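PDB 6ZMQ: cytochrome C-type biogenesis protein ccmF from Thermus thermophilus, which probably attaches heme to apocytochrome c during cytochrome c maturation, acting as a membrane-embedded heme lyase that carries a heme b of its own. Local coordinates for residues L119-Y124 and G196-S201; S361-L366 and P427-R432; I520-T525 and T624-W629; G544-F549 and K568-G573. All coordinates share one frame; numbering follows the deposited sequence.

Contact 1 (L119-Y124 and G196-S201); sequences LLQTLY and GFVGLS. With PTY (phosphatidylethanolamine), chain F.
Gln121 and Val198, their CA atoms 5.5 Å apart, mark where helices 110-129 and 185-213 pass each other, the axes of the two short segments approaching to 9.3 Å with N-to-C directions 38° apart. Val198 points at the other helix and touches Leu120, Gln121 and Tyr124. Its CG2 sits almost squarely above the Tyr124 ring, 3.5 Å from the ring centroid and 8° off the normal, a CH-pi contact in which the two side chains stand nearly perpendicular. The other methyl, CG1, lies 3.7 Å from Gln121 CG. Farther along the tyrosine ring, CE2 comes to 3.5 Å from Gly199 N; a CB at Gly199 would come near Tyr124 CE2 and be crowded by Gly196 O. The Gln121 chain runs alongside Val198 with its sense reversed, and a bend at its second torsion (chi2 -74°) carries NE2 to 3.3 Å from Ser201 CB and near Phe197 CE2. Gln121 also packs on Ile148, Gln149 and Phe152 of helix 135-157. At the phenol end, Tyr124 OH is 3.3 Å from C33 in an acyl chain of the bound phosphatidylethanolamine, whose pocket includes this tyrosine. No hydrogen bond joins the two segments, which implies that this buried meeting of two probably membrane-spanning helices is held by shape and dispersion, with lipid completing the wall beside the tyrosine.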
# COMPACT_ATOMS: atom_id res chain seq x y z
N LEU A 119 11.28 -14.17 1.65
CA LEU A 119 11.21 -14.55 3.06
C LEU A 119 9.81 -14.36 3.63
O LEU A 119 9.31 -15.23 4.36
CB LEU A 119 12.23 -13.77 3.88
CG LEU A 119 12.28 -14.23 5.34
CD1 LEU A 119 13.67 -14.39 5.67
CD2 LEU A 119 11.67 -13.25 6.35
N LEU A 120 9.18 -13.22 3.35
CA LEU A 120 7.83 -12.99 3.85
C LEU A 120 6.82 -13.89 3.15
O LEU A 120 5.82 -14.28 3.77
CB LEU A 120 7.48 -11.51 3.72
CG LEU A 120 8.32 -10.56 4.58
CD1 LEU A 120 7.76 -9.14 4.59
CD2 LEU A 120 8.50 -11.08 6.02
N GLN A 121 7.11 -14.28 1.90
CA GLN A 121 6.35 -15.33 1.23
C GLN A 121 6.47 -16.67 1.96
O GLN A 121 5.45 -17.34 2.19
CB GLN A 121 6.84 -15.50 -0.21
CG GLN A 121 5.86 -15.01 -1.25
CD GLN A 121 4.68 -15.93 -1.41
OE1 GLN A 121 4.73 -17.12 -1.07
NE2 GLN A 121 3.60 -15.40 -1.95
N THR A 122 7.69 -17.06 2.33
CA THR A 122 7.89 -18.33 3.03
C THR A 122 7.28 -18.31 4.42
O THR A 122 6.77 -19.34 4.89
CB THR A 122 9.38 -18.68 3.12
OG1 THR A 122 10.10 -17.58 3.68
CG2 THR A 122 9.98 -19.08 1.76
N LEU A 123 7.33 -17.16 5.11
CA LEU A 123 6.71 -17.04 6.43
C LEU A 123 5.19 -17.17 6.33
O LEU A 123 4.57 -17.87 7.14
CB LEU A 123 7.09 -15.71 7.09
CG LEU A 123 6.16 -15.19 8.21
CD1 LEU A 123 6.42 -15.92 9.53
CD2 LEU A 123 6.26 -13.68 8.40
N TYR A 124 4.58 -16.52 5.33
CA TYR A 124 3.13 -16.58 5.19
C TYR A 124 2.68 -17.97 4.74
O TYR A 124 1.61 -18.45 5.16
CB TYR A 124 2.67 -15.50 4.21
CG TYR A 124 2.28 -14.20 4.88
CD1 TYR A 124 3.18 -13.53 5.71
CD2 TYR A 124 1.03 -13.62 4.67
CE1 TYR A 124 2.85 -12.33 6.32
CE2 TYR A 124 0.68 -12.42 5.29
CZ TYR A 124 1.60 -11.78 6.10
OH TYR A 124 1.28 -10.59 6.72
N GLY A 196 1.71 -6.90 2.41
CA GLY A 196 0.40 -6.83 1.80
C GLY A 196 0.25 -7.81 0.66
O GLY A 196 -0.74 -8.57 0.62
N PHE A 197 1.32 -7.95 -0.16
CA PHE A 197 1.29 -8.88 -1.28
C PHE A 197 1.18 -10.31 -0.78
O PHE A 197 0.33 -11.07 -1.27
CB PHE A 197 2.54 -8.72 -2.16
CG PHE A 197 2.78 -9.87 -3.14
CD1 PHE A 197 2.14 -9.89 -4.37
CD2 PHE A 197 3.66 -10.91 -2.85
CE1 PHE A 197 2.35 -10.93 -5.26
CE2 PHE A 197 3.88 -11.95 -3.74
CZ PHE A 197 3.23 -11.96 -4.95
N VAL A 198 1.94 -10.64 0.26
CA VAL A 198 1.97 -12.04 0.67
C VAL A 198 0.70 -12.38 1.43
O VAL A 198 0.23 -13.53 1.36
CB VAL A 198 3.29 -12.38 1.40
CG1 VAL A 198 4.46 -12.02 0.52
CG2 VAL A 198 3.42 -11.65 2.68
N GLY A 199 0.02 -11.35 1.99
CA GLY A 199 -1.33 -11.55 2.48
C GLY A 199 -2.28 -11.92 1.36
O GLY A 199 -2.86 -13.01 1.37
N LEU A 200 -2.27 -11.13 0.27
CA LEU A 200 -3.11 -11.44 -0.88
C LEU A 200 -2.61 -12.66 -1.66
O LEU A 200 -3.27 -13.08 -2.62
CB LEU A 200 -3.23 -10.23 -1.81
CG LEU A 200 -4.28 -9.17 -1.48
CD1 LEU A 200 -4.58 -8.37 -2.73
CD2 LEU A 200 -5.57 -9.78 -0.92
N SER A 201 -1.45 -13.23 -1.28
CA SER A 201 -1.04 -14.50 -1.85
C SER A 201 -1.98 -15.62 -1.45
O SER A 201 -2.45 -16.39 -2.30
CB SER A 201 0.39 -14.84 -1.43
OG SER A 201 0.41 -15.43 -0.15
C1 PTY F . -3.43 -14.79 9.77
C2 PTY F . -10.45 -17.34 9.07
C3 PTY F . -9.34 -17.96 9.91
O4 PTY F . -2.11 -14.42 9.49
C5 PTY F . -4.85 -16.10 11.40
C6 PTY F . -3.44 -15.61 11.05
O7 PTY F . -2.99 -14.77 12.08
C8 PTY F . -2.01 -15.27 12.96
O10 PTY F . -2.12 -16.35 13.42
C11 PTY F . -0.81 -14.40 13.32
C12 PTY F . 0.24 -15.23 14.06
C13 PTY F . 1.49 -14.41 14.41
C14 PTY F . 1.12 -13.26 15.36
C15 PTY F . 2.38 -12.70 16.02
C16 PTY F . 2.11 -11.24 16.42
C17 PTY F . 3.40 -10.43 16.46
C18 PTY F . 3.53 -9.41 15.31
C19 PTY F . 2.21 -8.79 14.87
C20 PTY F . 2.38 -7.29 14.57
C21 PTY F . 3.21 -7.06 13.31
C22 PTY F . 3.34 -5.55 13.07
C23 PTY F . 3.58 -5.22 11.59
C24 PTY F . 5.04 -4.77 11.39
C25 PTY F . 5.10 -3.49 10.55
C26 PTY F . 6.51 -2.91 10.56
C27 PTY F . 6.44 -1.40 10.31
C28 PTY F . 7.64 -0.74 10.99
C29 PTY F . 7.27 0.65 11.49
C30 PTY F . -1.95 -13.16 8.89
C31 PTY F . -0.56 -12.54 8.77
O30 PTY F . -2.89 -12.58 8.46
C32 PTY F . 0.18 -12.42 10.10
C33 PTY F . 1.45 -11.60 9.88
C34 PTY F . 1.61 -10.55 10.98
C35 PTY F . 2.33 -9.34 10.40
C36 PTY F . 3.77 -9.73 10.04
C37 PTY F . 4.71 -8.53 10.20
C38 PTY F . 6.15 -8.91 9.86
C39 PTY F . 7.09 -7.70 9.93
C40 PTY F . 8.45 -8.13 10.48
C41 PTY F . 9.34 -6.91 10.72
C42 PTY F . 9.10 -6.39 12.14
C43 PTY F . 10.40 -6.53 12.93
C44 PTY F . 10.38 -5.50 14.05
P1 PTY F . -6.83 -17.67 10.65
O11 PTY F . -8.21 -17.12 9.94
O12 PTY F . -6.56 -19.07 10.14
O13 PTY F . -7.05 -17.76 12.14
O14 PTY F . -5.55 -16.67 10.31
N1 PTY F . -11.69 -18.07 9.31

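Contact 2 (S361-L366 and P427-R432); sequences SREGAL and PWRRAR. With HEM (protoporphyrin IX containing Fe), chain B.
Arg362 lies over one face of Trp428, its CD 3.6 Å from the six-membered ring centroid and its CZ 4.4 Å from the five-membered one. CG anti to the backbone N (chi1 -180°) and a bend at chi3 bring its guanidinium over the indole in a cation-pi contact, planes 71° apart; NH2 bonds to Pro424 O. Glu363 meets the same indole at its edge and turns OE1 to Arg429 N, which donates at 2.6 Å onto the syn lone pair; OE2 is salt-bridged to Arg284. Arg362 N donates to Pro427 O at 3.2 Å from above the carbonyl plane. Were Trp428 an alanine, Arg362 would probably lose its aromatic bed and a gap would open beside Glu363. The outer side is more open: Pro427 and Arg429 lie on the surface. Leu366, a helical turn on, reaches the heme, its CD2 3.3 Å from CHB. Glu363, gripped by a backbone N-H and Arg284, is likely to remain ionised, pinning the helix start to the loop.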
# COMPACT_ATOMS: atom_id res chain seq x y z
N SER A 361 -30.51 -3.76 -3.58
CA SER A 361 -30.30 -4.28 -2.24
C SER A 361 -28.95 -3.82 -1.70
O SER A 361 -28.24 -3.03 -2.33
CB SER A 361 -30.42 -5.79 -2.29
OG SER A 361 -31.68 -6.14 -2.82
N ARG A 362 -28.56 -4.33 -0.52
CA ARG A 362 -27.22 -4.09 -0.02
C ARG A 362 -26.18 -4.84 -0.86
O ARG A 362 -25.07 -4.35 -1.07
CB ARG A 362 -27.14 -4.48 1.47
CG ARG A 362 -25.78 -4.27 2.13
CD ARG A 362 -25.65 -4.85 3.54
NE ARG A 362 -26.48 -4.18 4.54
CZ ARG A 362 -26.75 -4.71 5.73
NH1 ARG A 362 -26.26 -5.89 6.07
NH2 ARG A 362 -27.51 -4.04 6.59
N GLU A 363 -26.56 -6.00 -1.41
CA GLU A 363 -25.72 -6.71 -2.38
C GLU A 363 -25.55 -5.93 -3.67
O GLU A 363 -24.45 -5.90 -4.24
CB GLU A 363 -26.33 -8.08 -2.71
CG GLU A 363 -26.41 -9.04 -1.57
CD GLU A 363 -27.85 -9.30 -1.16
OE1 GLU A 363 -28.54 -8.32 -0.81
OE2 GLU A 363 -28.28 -10.47 -1.17
N GLY A 364 -26.62 -5.30 -4.15
CA GLY A 364 -26.53 -4.50 -5.37
C GLY A 364 -25.71 -3.24 -5.18
O GLY A 364 -24.96 -2.84 -6.08
N ALA A 365 -25.83 -2.62 -4.00
CA ALA A 365 -25.02 -1.45 -3.68
C ALA A 365 -23.54 -1.81 -3.53
O ALA A 365 -22.68 -1.09 -4.03
CB ALA A 365 -25.55 -0.78 -2.42
N LEU A 366 -23.24 -2.95 -2.86
CA LEU A 366 -21.85 -3.35 -2.70
C LEU A 366 -21.24 -3.80 -4.02
O LEU A 366 -20.06 -3.54 -4.28
CB LEU A 366 -21.69 -4.49 -1.68
CG LEU A 366 -21.91 -4.46 -0.15
CD1 LEU A 366 -20.95 -5.42 0.56
CD2 LEU A 366 -21.90 -3.11 0.49
N PRO A 427 -31.57 -3.36 3.25
CA PRO A 427 -31.65 -4.77 3.64
C PRO A 427 -31.14 -5.69 2.54
O PRO A 427 -31.00 -5.30 1.38
CB PRO A 427 -33.15 -4.97 3.89
CG PRO A 427 -33.77 -4.04 2.90
CD PRO A 427 -32.90 -2.80 2.95
N TRP A 428 -30.84 -6.92 2.94
CA TRP A 428 -30.34 -7.93 2.02
C TRP A 428 -31.44 -8.42 1.07
O TRP A 428 -32.58 -8.65 1.51
CB TRP A 428 -29.78 -9.12 2.79
CG TRP A 428 -28.52 -8.93 3.63
CD1 TRP A 428 -28.43 -9.06 4.99
CD2 TRP A 428 -27.18 -8.68 3.17
NE1 TRP A 428 -27.13 -8.86 5.40
CE2 TRP A 428 -26.35 -8.63 4.31
CE3 TRP A 428 -26.62 -8.47 1.92
CZ2 TRP A 428 -24.98 -8.38 4.22
CZ3 TRP A 428 -25.25 -8.22 1.83
CH2 TRP A 428 -24.45 -8.19 2.98
N ARG A 429 -31.06 -8.60 -0.21
CA ARG A 429 -31.85 -9.10 -1.36
C ARG A 429 -33.31 -8.61 -1.40
O ARG A 429 -34.26 -9.39 -1.32
CB ARG A 429 -31.81 -10.63 -1.51
CG ARG A 429 -31.89 -10.99 -3.01
CD ARG A 429 -31.17 -12.23 -3.51
NE ARG A 429 -31.62 -12.52 -4.87
CZ ARG A 429 -31.39 -13.64 -5.54
NH1 ARG A 429 -30.72 -14.64 -4.98
NH2 ARG A 429 -31.85 -13.78 -6.78
N ARG A 430 -33.46 -7.30 -1.53
CA ARG A 430 -34.77 -6.68 -1.65
C ARG A 430 -35.14 -6.49 -3.12
O ARG A 430 -34.27 -6.25 -3.97
CB ARG A 430 -34.76 -5.34 -0.93
CG ARG A 430 -36.08 -4.61 -0.78
CD ARG A 430 -35.91 -3.28 -0.07
NE ARG A 430 -35.42 -2.24 -0.99
CZ ARG A 430 -34.15 -1.89 -1.17
NH1 ARG A 430 -33.18 -2.45 -0.46
NH2 ARG A 430 -33.84 -0.96 -2.06
N ALA A 431 -36.44 -6.60 -3.42
CA ALA A 431 -36.95 -6.36 -4.78
C ALA A 431 -36.78 -4.91 -5.21
O ALA A 431 -36.14 -4.62 -6.22
CB ALA A 431 -38.41 -6.78 -4.87
N ARG A 432 -37.35 -3.97 -4.45
CA ARG A 432 -37.27 -2.57 -4.83
C ARG A 432 -37.34 -1.69 -3.59
O ARG A 432 -37.88 -2.08 -2.56
CB ARG A 432 -38.39 -2.16 -5.79
CG ARG A 432 -37.93 -1.18 -6.87
CD ARG A 432 -39.11 -0.51 -7.53
NE ARG A 432 -39.95 0.11 -6.52
CZ ARG A 432 -40.95 0.95 -6.77
NH1 ARG A 432 -41.25 1.26 -8.03
NH2 ARG A 432 -41.65 1.47 -5.78
CHA HEM B . -16.91 -3.29 5.63
CHB HEM B . -20.02 -1.19 2.49
CHC HEM B . -16.30 1.41 0.58
CHD HEM B . -13.40 -0.39 4.06
C1A HEM B . -18.04 -2.92 4.92
C2A HEM B . -19.31 -3.51 5.13
C3A HEM B . -20.18 -2.93 4.25
C4A HEM B . -19.47 -1.98 3.49
CMA HEM B . -21.65 -3.23 4.11
CAA HEM B . -19.67 -4.58 6.14
CBA HEM B . -19.84 -4.00 7.56
CGA HEM B . -21.00 -3.04 7.62
O1A HEM B . -20.80 -1.84 7.93
O2A HEM B . -22.16 -3.44 7.36
C1B HEM B . -19.23 -0.32 1.70
C2B HEM B . -19.72 0.34 0.54
C3B HEM B . -18.71 1.06 0.00
C4B HEM B . -17.53 0.81 0.84
CMB HEM B . -21.12 0.27 0.01
CAB HEM B . -18.73 1.90 -1.20
CBB HEM B . -18.23 1.24 -2.43
C1C HEM B . -15.23 1.20 1.41
C2C HEM B . -14.05 1.95 1.40
C3C HEM B . -13.25 1.43 2.39
C4C HEM B . -13.93 0.36 3.02
CMC HEM B . -13.67 3.10 0.50
CAC HEM B . -11.92 1.90 2.72
CBC HEM B . -11.72 2.83 3.85
C1D HEM B . -14.07 -1.39 4.77
C2D HEM B . -13.47 -2.26 5.79
C3D HEM B . -14.44 -3.08 6.24
C4D HEM B . -15.66 -2.69 5.49
CMD HEM B . -12.03 -2.24 6.24
CAD HEM B . -14.32 -4.17 7.30
CBD HEM B . -14.31 -5.54 6.61
CGD HEM B . -14.05 -6.70 7.53
O1D HEM B . -14.98 -7.47 7.88
O2D HEM B . -12.89 -6.93 7.93
NA HEM B . -18.17 -2.00 3.89
NB HEM B . -17.92 -0.02 1.82
NC HEM B . -15.16 0.27 2.41
ND HEM B . -15.35 -1.70 4.65
FE HEM B . -16.68 -0.77 3.32

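Contact 3 (I520-T525 and T624-W629); sequences IAFSQT and TPLVFW. With LMT (dodecyl-beta-D-maltoside), chain D.
A buried, mostly apolar junction joins the end of helix 501-525 to the turn between strand 617-625 and helix 627-644, with Phe522 and Ser523 set against Pro625, Leu626 and Val627. Phe522 and Leu626 run alongside each other, CB of the former 3.8 Å from CD1 of the latter; the Phe522 ring goes on to meet Tyr458 edge-to-face. Pro625 CD rests 3.5 Å from Phe522 O. Helix 501-525 leads out to a beta-rich region, and strand 617-625, part of one of its four-stranded antiparallel sheets, returns the chain to the transmembrane bundle here, through Leu626 with positive phi (60°). Ser523 CB touches both Pro625 O (3.5 Å) and Val627 CG2 (3.9 Å), while its OG bonds to Tyr254 OH and Ala519 O. On another flank of the helix, Gln524 NE2 bonds to Tyr254 OH and weakly, at 3.4 Å, to O5' of a dodecyl maltoside. A leucine at Gln524 would probably leave Tyr254 OH and the detergent sugar without this amide donor. The maltoside is also held by Asn406 and Glu529.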
# COMPACT_ATOMS: atom_id res chain seq x y z
N ILE A 520 -9.38 15.82 0.67
CA ILE A 520 -8.77 15.80 -0.66
C ILE A 520 -9.41 16.81 -1.59
O ILE A 520 -8.70 17.55 -2.28
CB ILE A 520 -8.79 14.37 -1.23
CG1 ILE A 520 -8.09 13.43 -0.23
CG2 ILE A 520 -8.20 14.29 -2.66
CD1 ILE A 520 -7.74 12.07 -0.74
N ALA A 521 -10.76 16.92 -1.57
CA ALA A 521 -11.39 17.90 -2.45
C ALA A 521 -11.11 19.34 -2.00
O ALA A 521 -10.90 20.22 -2.84
CB ALA A 521 -12.88 17.64 -2.55
N PHE A 522 -11.04 19.57 -0.68
CA PHE A 522 -10.74 20.90 -0.17
C PHE A 522 -9.28 21.31 -0.41
O PHE A 522 -9.00 22.49 -0.65
CB PHE A 522 -11.11 20.99 1.31
CG PHE A 522 -12.50 21.52 1.57
CD1 PHE A 522 -13.59 20.66 1.63
CD2 PHE A 522 -12.71 22.88 1.73
CE1 PHE A 522 -14.86 21.14 1.86
CE2 PHE A 522 -13.98 23.37 1.96
CZ PHE A 522 -15.06 22.49 2.03
N SER A 523 -8.34 20.35 -0.35
CA SER A 523 -6.94 20.67 -0.62
C SER A 523 -6.66 20.76 -2.12
O SER A 523 -5.77 21.52 -2.54
CB SER A 523 -6.02 19.65 0.05
OG SER A 523 -6.26 18.34 -0.43
N GLN A 524 -7.35 19.95 -2.93
CA GLN A 524 -7.19 20.00 -4.38
C GLN A 524 -7.74 21.30 -4.96
O GLN A 524 -7.15 21.88 -5.88
CB GLN A 524 -7.88 18.80 -5.02
CG GLN A 524 -7.03 17.53 -5.09
CD GLN A 524 -5.72 17.74 -5.84
OE1 GLN A 524 -5.68 18.38 -6.89
NE2 GLN A 524 -4.64 17.19 -5.30
N THR A 525 -8.90 21.75 -4.47
CA THR A 525 -9.48 22.99 -4.96
C THR A 525 -8.66 24.20 -4.52
O THR A 525 -8.30 25.06 -5.33
CB THR A 525 -10.93 23.13 -4.50
OG1 THR A 525 -11.09 22.60 -3.18
CG2 THR A 525 -11.88 22.40 -5.45
N THR A 624 -2.56 25.03 1.64
CA THR A 624 -3.56 23.98 1.46
C THR A 624 -4.40 23.82 2.72
O THR A 624 -3.88 23.91 3.83
CB THR A 624 -2.87 22.64 1.18
OG1 THR A 624 -1.95 22.35 2.24
CG2 THR A 624 -2.12 22.62 -0.14
N PRO A 625 -5.70 23.53 2.58
CA PRO A 625 -6.55 23.29 3.75
C PRO A 625 -6.75 21.82 4.06
O PRO A 625 -6.76 20.96 3.17
CB PRO A 625 -7.88 23.94 3.34
CG PRO A 625 -7.61 24.62 1.99
CD PRO A 625 -6.53 23.78 1.40
N LEU A 626 -6.93 21.55 5.36
CA LEU A 626 -7.42 20.28 5.92
C LEU A 626 -6.53 19.08 5.58
O LEU A 626 -7.00 17.94 5.56
CB LEU A 626 -8.87 20.02 5.49
CG LEU A 626 -9.92 20.95 6.11
CD1 LEU A 626 -10.97 21.36 5.09
CD2 LEU A 626 -10.56 20.32 7.33
N VAL A 627 -5.24 19.30 5.35
CA VAL A 627 -4.35 18.17 5.04
C VAL A 627 -3.93 17.46 6.33
O VAL A 627 -3.55 16.28 6.31
CB VAL A 627 -3.15 18.67 4.21
CG1 VAL A 627 -2.40 17.54 3.52
CG2 VAL A 627 -3.66 19.61 3.16
N PHE A 628 -4.00 18.16 7.47
CA PHE A 628 -3.76 17.51 8.75
C PHE A 628 -4.93 16.61 9.14
O PHE A 628 -4.74 15.54 9.75
CB PHE A 628 -3.49 18.59 9.80
CG PHE A 628 -3.80 18.18 11.21
CD1 PHE A 628 -2.93 17.32 11.88
CD2 PHE A 628 -4.91 18.71 11.88
CE1 PHE A 628 -3.17 16.94 13.18
CE2 PHE A 628 -5.19 18.36 13.19
CZ PHE A 628 -4.32 17.47 13.86
N TRP A 629 -6.15 17.00 8.76
CA TRP A 629 -7.32 16.18 9.05
C TRP A 629 -7.39 14.95 8.15
O TRP A 629 -7.98 13.94 8.54
CB TRP A 629 -8.58 17.03 8.90
CG TRP A 629 -8.66 18.09 9.96
CD1 TRP A 629 -8.17 19.36 9.89
CD2 TRP A 629 -9.25 17.95 11.26
NE1 TRP A 629 -8.43 20.03 11.06
CE2 TRP A 629 -9.09 19.18 11.92
CE3 TRP A 629 -9.91 16.91 11.91
CZ2 TRP A 629 -9.57 19.40 13.21
CZ3 TRP A 629 -10.36 17.12 13.20
CH2 TRP A 629 -10.20 18.35 13.83
C1B LMT D . 0.73 19.66 -8.71
C2B LMT D . 0.26 20.45 -9.98
C3B LMT D . 1.04 21.78 -10.23
C4B LMT D . 2.03 22.19 -9.11
C5B LMT D . 2.87 20.93 -8.82
C6B LMT D . 4.00 21.27 -7.86
O1B LMT D . 0.42 18.29 -8.86
O2B LMT D . 0.39 19.61 -11.05
O3B LMT D . 0.17 22.80 -10.54
O4' LMT D . 2.86 23.21 -9.53
O5B LMT D . 2.10 19.81 -8.35
O6B LMT D . 4.83 22.20 -8.43
C1' LMT D . -2.60 15.56 -7.57
C2' LMT D . -2.90 16.41 -8.85
C3' LMT D . -1.59 17.05 -9.40
C4' LMT D . -0.79 17.79 -8.30
C5' LMT D . -0.49 16.66 -7.28
C6' LMT D . 0.51 16.98 -6.21
O1' LMT D . -3.76 15.34 -6.86
O2' LMT D . -3.42 15.61 -9.83
O3' LMT D . -1.87 17.89 -10.44
O5' LMT D . -1.71 16.25 -6.68
O6' LMT D . -0.12 17.87 -5.38
C1 LMT D . -4.43 14.11 -7.07
C2 LMT D . -5.05 13.75 -5.74
C3 LMT D . -6.40 13.09 -5.76
C4 LMT D . -6.23 11.60 -5.91
C5 LMT D . -7.58 10.94 -5.89
C6 LMT D . -7.61 9.60 -5.21
C7 LMT D . -6.98 9.67 -3.84
C8 LMT D . -7.76 8.82 -2.90
C9 LMT D . -6.89 7.90 -2.10
C10 LMT D . -7.78 7.06 -1.24
C11 LMT D . -6.95 6.21 -0.34
C12 LMT D . -7.61 6.00 0.98

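Contact 4 (G544-F549 and K568-G573)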
# COMPACT_ATOMS: atom_id res chain seq x y z
N GLY A 544 -1.89 34.65 4.83
CA GLY A 544 -2.33 34.89 6.19
C GLY A 544 -1.24 35.20 7.19
O GLY A 544 -1.56 35.65 8.30
N VAL A 545 0.04 35.00 6.86
CA VAL A 545 1.13 35.34 7.76
C VAL A 545 2.26 35.98 6.96
O VAL A 545 2.59 35.52 5.86
CB VAL A 545 1.65 34.11 8.54
CG1 VAL A 545 0.67 33.73 9.65
CG2 VAL A 545 1.89 32.94 7.61
N ARG A 546 2.85 37.03 7.52
CA ARG A 546 3.95 37.72 6.82
C ARG A 546 5.27 37.26 7.41
O ARG A 546 5.43 37.37 8.60
CB ARG A 546 3.77 39.24 6.86
CG ARG A 546 4.36 39.92 8.09
CD ARG A 546 4.91 41.32 7.87
NE ARG A 546 5.11 41.95 9.17
CZ ARG A 546 6.07 41.63 10.02
NH1 ARG A 546 6.95 40.70 9.71
NH2 ARG A 546 6.15 42.23 11.19
N MET A 547 6.10 36.67 6.57
CA MET A 547 7.43 36.20 6.89
C MET A 547 8.46 37.22 6.41
O MET A 547 8.13 38.18 5.72
CB MET A 547 7.66 34.83 6.24
CG MET A 547 7.26 34.85 4.79
SD MET A 547 7.67 33.39 3.85
CE MET A 547 6.13 33.26 2.95
N THR A 548 9.73 37.02 6.78
CA THR A 548 10.84 37.83 6.29
C THR A 548 12.14 37.03 6.40
O THR A 548 12.25 36.12 7.22
CB THR A 548 10.98 39.18 7.03
OG1 THR A 548 12.11 39.89 6.52
CG2 THR A 548 11.14 38.97 8.52
N PHE A 549 13.11 37.40 5.57
CA PHE A 549 14.37 36.67 5.46
C PHE A 549 15.36 37.16 6.52
O PHE A 549 15.51 38.36 6.74
CB PHE A 549 14.94 36.83 4.05
CG PHE A 549 15.88 35.72 3.60
CD1 PHE A 549 17.14 35.57 4.16
CD2 PHE A 549 15.47 34.80 2.66
CE1 PHE A 549 17.97 34.56 3.76
CE2 PHE A 549 16.30 33.77 2.26
CZ PHE A 549 17.56 33.66 2.82
N LYS A 568 10.70 34.81 10.13
CA LYS A 568 10.14 35.49 11.30
C LYS A 568 8.66 35.78 11.10
O LYS A 568 8.25 36.21 10.02
CB LYS A 568 10.92 36.81 11.59
CG LYS A 568 10.20 37.88 12.44
CD LYS A 568 11.17 38.82 13.17
CE LYS A 568 11.44 40.13 12.45
NZ LYS A 568 10.24 40.71 11.79
N THR A 569 7.85 35.56 12.14
CA THR A 569 6.44 35.97 12.10
C THR A 569 6.04 36.58 13.44
O THR A 569 6.56 36.19 14.49
CB THR A 569 5.50 34.79 11.77
OG1 THR A 569 5.98 34.10 10.61
CG2 THR A 569 4.09 35.30 11.49
N ASP A 570 5.10 37.54 13.40
CA ASP A 570 4.39 38.19 14.52
C ASP A 570 3.61 37.18 15.38
O ASP A 570 3.39 35.99 15.02
CB ASP A 570 3.66 39.49 14.16
CG ASP A 570 3.92 40.65 15.12
OD1 ASP A 570 3.52 40.56 16.30
OD2 ASP A 570 4.52 41.65 14.69
N ARG A 571 3.18 37.76 16.51
CA ARG A 571 2.37 37.24 17.63
C ARG A 571 2.13 35.74 17.51
O ARG A 571 3.03 34.98 17.86
CB ARG A 571 1.01 37.93 17.60
CG ARG A 571 0.72 38.79 18.82
CD ARG A 571 0.60 37.99 20.11
NE ARG A 571 1.57 38.22 21.17
CZ ARG A 571 2.34 39.30 21.32
NH1 ARG A 571 3.16 39.36 22.35
NH2 ARG A 571 2.29 40.30 20.46
N PHE A 572 0.99 35.38 16.94
CA PHE A 572 0.65 33.96 16.93
C PHE A 572 0.80 33.33 15.55
O PHE A 572 0.54 32.13 15.39
CB PHE A 572 -0.74 33.73 17.55
CG PHE A 572 -0.97 32.31 18.00
CD1 PHE A 572 -0.23 31.79 19.07
CD2 PHE A 572 -1.91 31.50 17.40
CE1 PHE A 572 -0.41 30.48 19.49
CE2 PHE A 572 -2.11 30.20 17.83
CZ PHE A 572 -1.36 29.69 18.87
N GLY A 573 1.21 34.11 14.55
CA GLY A 573 1.86 33.53 13.39
C GLY A 573 3.14 32.87 13.86
O GLY A 573 3.80 33.41 14.76
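Lys568 runs alongside Thr548, with Lys568 CB 3.8 Å from Thr548 CG2. Bends at chi3 (96°) and chi4 fold the lysine chain back along that methyl and bring NZ to 3.9 Å from Arg546 NH1, near the plane of the guanidinium at its edge, so that two like charges sit close together. The backbone of Lys568 contributes too: its O receives a CA-H...O contact from Met547 CA at 3.2 Å. Thr569 follows, its CG2 4.0 Å from Val545 CB as the two side chains meet crosswise; its OG1 bonds weakly to Glu574 O. Asp570 then faces Arg546, OD2 3.9 Å from NH2 in a long salt bridge. The oxygen stands well out of the guanidinium plane, so charge alone attracts, probably offsetting part of the Arg546-Lys568 repulsion, while OD1 accepts Arg571 N. Finally Gly573 brings its CA to 3.9 Å from Val545 CG1, where a side chain would run into Thr569 CG2. No hydrogen bond links the segments. Strand 545-546 pairs with strand 541-542, Met547 leans onto Leu619 and Leu621 of strand 617-625, and the 568-573 loop joins strands 561-566 and 578-581.

In the fold
From the N terminus, contact 1 comes first, closing 71 residues that include helix 135-157 and tying helices 110-129 and 185-213 together in the transmembrane bundle. Contact 2 opens only after it ends: it bonds the start of helix 362-384 to the loop after helix 402-422, with centres of contacts 1 and 2 about 35 Å apart. Contact 3, again in series, closes a long excursion of 98 residues that has strands and no helix, and joins its two ends at the bundle. Contact 4 falls within that excursion, packing the 545-546 strand region against the 568-573 loop about 22 Å, centre to centre, from contact 3. No two contacts cross, and none touch.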